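Local coordinates for protein beta-N-acetylhexosaminidase (Thermotoga neapolitana, PDB 5BZA) that probably hydrolyses terminal non-reducing N-acetyl-D-hexosamine residues from N-acetyl-beta-D-hexosaminides, as a thermostable glycoside hydrolase of family 3, at residues E398-F403 with S419-R424. Residues are numbered along the deposited sequence; the frame is centred on the assembly and turned at random.
Sequences ELIFDF and SLPSDR. With CD (cadmium ion), chain T.
Ile400 N donates to Arg424 O at 2.7 Å, with 151° at the hydrogen. The same oxygen also receives Leu399 CA, 3.4 Å away, in a CA-H...O contact. On the other segment a type I turn from Pro421 to Arg424, closed by Arg424 N on Pro421 O (3.1 Å), presents that carbonyl. With CG1 of Ile400 anti to the carbonyl carbon (chi1 -53°) and the chain extended on to CD1, this methyl reaches Pro421 CG at 3.8 Å, the two side chains crossing at about a right angle. In the mixed sheet of the C-terminal domain, the pairing lies where the loop after helix 411-418 enters strand 425-429, parallel to strand 399-404; Ile426 continues the backbone bonding to Ile400 and Asp402. Two residues beyond Ile400 on the strand, Asp402 OD2, a carboxylate oxygen hydrogen-bonded to His417, has Leu420 CD1 3.7 Å away. Arg424 CB rests 3.5 Å from Glu398 O; the chain runs extended from CG to NE, and Pro421 CB lies over the centre of one guanidinium face, 3.5 Å above its plane; NE pairs with Asp396 in a salt bridge. The side chain of Glu398 leaves the backbone away from the turn, and its carboxylate binds cadmium through OE1 and OE2, together with Glu346 and a water.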
# COMPACT_ATOMS: atom_id res chain seq x y z
N GLU B 398 -4.96 -24.66 30.77
CA GLU B 398 -6.39 -24.63 31.00
C GLU B 398 -7.11 -24.66 29.67
O GLU B 398 -8.25 -25.14 29.55
CB GLU B 398 -6.75 -23.40 31.79
CG GLU B 398 -5.81 -23.20 32.93
CD GLU B 398 -6.05 -21.86 33.59
OE1 GLU B 398 -6.97 -21.13 33.16
OE2 GLU B 398 -5.29 -21.54 34.53
N LEU B 399 -6.45 -24.10 28.65
CA LEU B 399 -6.98 -24.07 27.30
C LEU B 399 -5.82 -24.02 26.38
O LEU B 399 -4.88 -23.27 26.60
CB LEU B 399 -7.90 -22.88 27.07
CG LEU B 399 -8.79 -22.79 25.81
CD1 LEU B 399 -9.68 -24.03 25.61
CD2 LEU B 399 -9.68 -21.54 25.91
N ILE B 400 -5.86 -24.88 25.35
CA ILE B 400 -4.76 -24.95 24.42
C ILE B 400 -5.27 -24.67 23.02
O ILE B 400 -6.27 -25.26 22.60
CB ILE B 400 -4.05 -26.30 24.47
CG1 ILE B 400 -3.65 -26.63 25.91
CG2 ILE B 400 -2.80 -26.25 23.61
CD1 ILE B 400 -2.98 -28.01 26.10
N PHE B 401 -4.59 -23.76 22.33
CA PHE B 401 -4.91 -23.46 20.94
C PHE B 401 -3.80 -24.04 20.10
O PHE B 401 -2.69 -23.50 20.10
CB PHE B 401 -5.01 -21.96 20.64
CG PHE B 401 -6.23 -21.27 21.22
CD1 PHE B 401 -7.21 -21.98 21.88
CD2 PHE B 401 -6.42 -19.90 21.02
CE1 PHE B 401 -8.33 -21.35 22.41
CE2 PHE B 401 -7.56 -19.24 21.53
CZ PHE B 401 -8.51 -19.97 22.22
N ASP B 402 -4.09 -25.11 19.35
CA ASP B 402 -3.08 -25.67 18.46
C ASP B 402 -3.34 -25.10 17.05
O ASP B 402 -4.38 -25.34 16.42
CB ASP B 402 -3.11 -27.21 18.50
CG ASP B 402 -2.15 -27.88 17.49
OD1 ASP B 402 -1.21 -27.21 16.97
OD2 ASP B 402 -2.29 -29.12 17.28
N PHE B 403 -2.38 -24.32 16.57
CA PHE B 403 -2.51 -23.74 15.24
C PHE B 403 -1.84 -24.68 14.26
O PHE B 403 -0.62 -24.68 14.04
CB PHE B 403 -1.92 -22.33 15.19
CG PHE B 403 -2.76 -21.33 15.93
CD1 PHE B 403 -3.86 -20.74 15.32
CD2 PHE B 403 -2.52 -21.07 17.27
CE1 PHE B 403 -4.66 -19.85 16.01
CE2 PHE B 403 -3.33 -20.18 17.96
CZ PHE B 403 -4.39 -19.57 17.33
N SER B 419 -2.04 -36.13 20.63
CA SER B 419 -1.69 -36.33 22.05
C SER B 419 -2.22 -35.24 22.97
O SER B 419 -2.37 -35.48 24.18
CB SER B 419 -0.16 -36.38 22.23
OG SER B 419 0.47 -37.19 21.26
N LEU B 420 -2.47 -34.05 22.43
CA LEU B 420 -2.94 -32.94 23.27
C LEU B 420 -4.31 -33.29 23.90
O LEU B 420 -5.12 -34.03 23.32
CB LEU B 420 -3.02 -31.64 22.45
CG LEU B 420 -1.68 -31.20 21.83
CD1 LEU B 420 -1.86 -30.03 20.87
CD2 LEU B 420 -0.60 -30.93 22.88
N PRO B 421 -4.55 -32.80 25.11
CA PRO B 421 -5.79 -33.12 25.83
C PRO B 421 -7.02 -32.67 25.06
O PRO B 421 -7.29 -31.47 24.90
CB PRO B 421 -5.65 -32.34 27.15
CG PRO B 421 -4.56 -31.36 26.92
CD PRO B 421 -3.64 -31.95 25.90
N SER B 422 -7.78 -33.64 24.58
CA SER B 422 -8.96 -33.37 23.78
C SER B 422 -10.00 -32.50 24.49
O SER B 422 -10.80 -31.82 23.86
CB SER B 422 -9.60 -34.71 23.39
OG SER B 422 -10.98 -34.55 23.08
N ASP B 423 -9.99 -32.51 25.81
CA ASP B 423 -11.01 -31.80 26.54
C ASP B 423 -10.79 -30.26 26.54
O ASP B 423 -11.71 -29.46 26.76
CB ASP B 423 -11.06 -32.33 27.96
CG ASP B 423 -12.47 -32.53 28.44
OD1 ASP B 423 -13.31 -32.95 27.62
OD2 ASP B 423 -12.75 -32.26 29.64
N ARG B 424 -9.57 -29.83 26.26
CA ARG B 424 -9.28 -28.43 26.45
C ARG B 424 -8.31 -27.94 25.37
O ARG B 424 -7.54 -26.98 25.55
CB ARG B 424 -8.74 -28.22 27.87
CG ARG B 424 -7.62 -29.16 28.26
CD ARG B 424 -7.29 -29.08 29.75
NE ARG B 424 -6.19 -29.99 30.08
CZ ARG B 424 -6.34 -31.27 30.40
NH1 ARG B 424 -7.56 -31.79 30.48
NH2 ARG B 424 -5.27 -32.01 30.66
CD CD T . -6.70 -19.29 35.18
O HOH W 1 -9.09 -19.75 35.41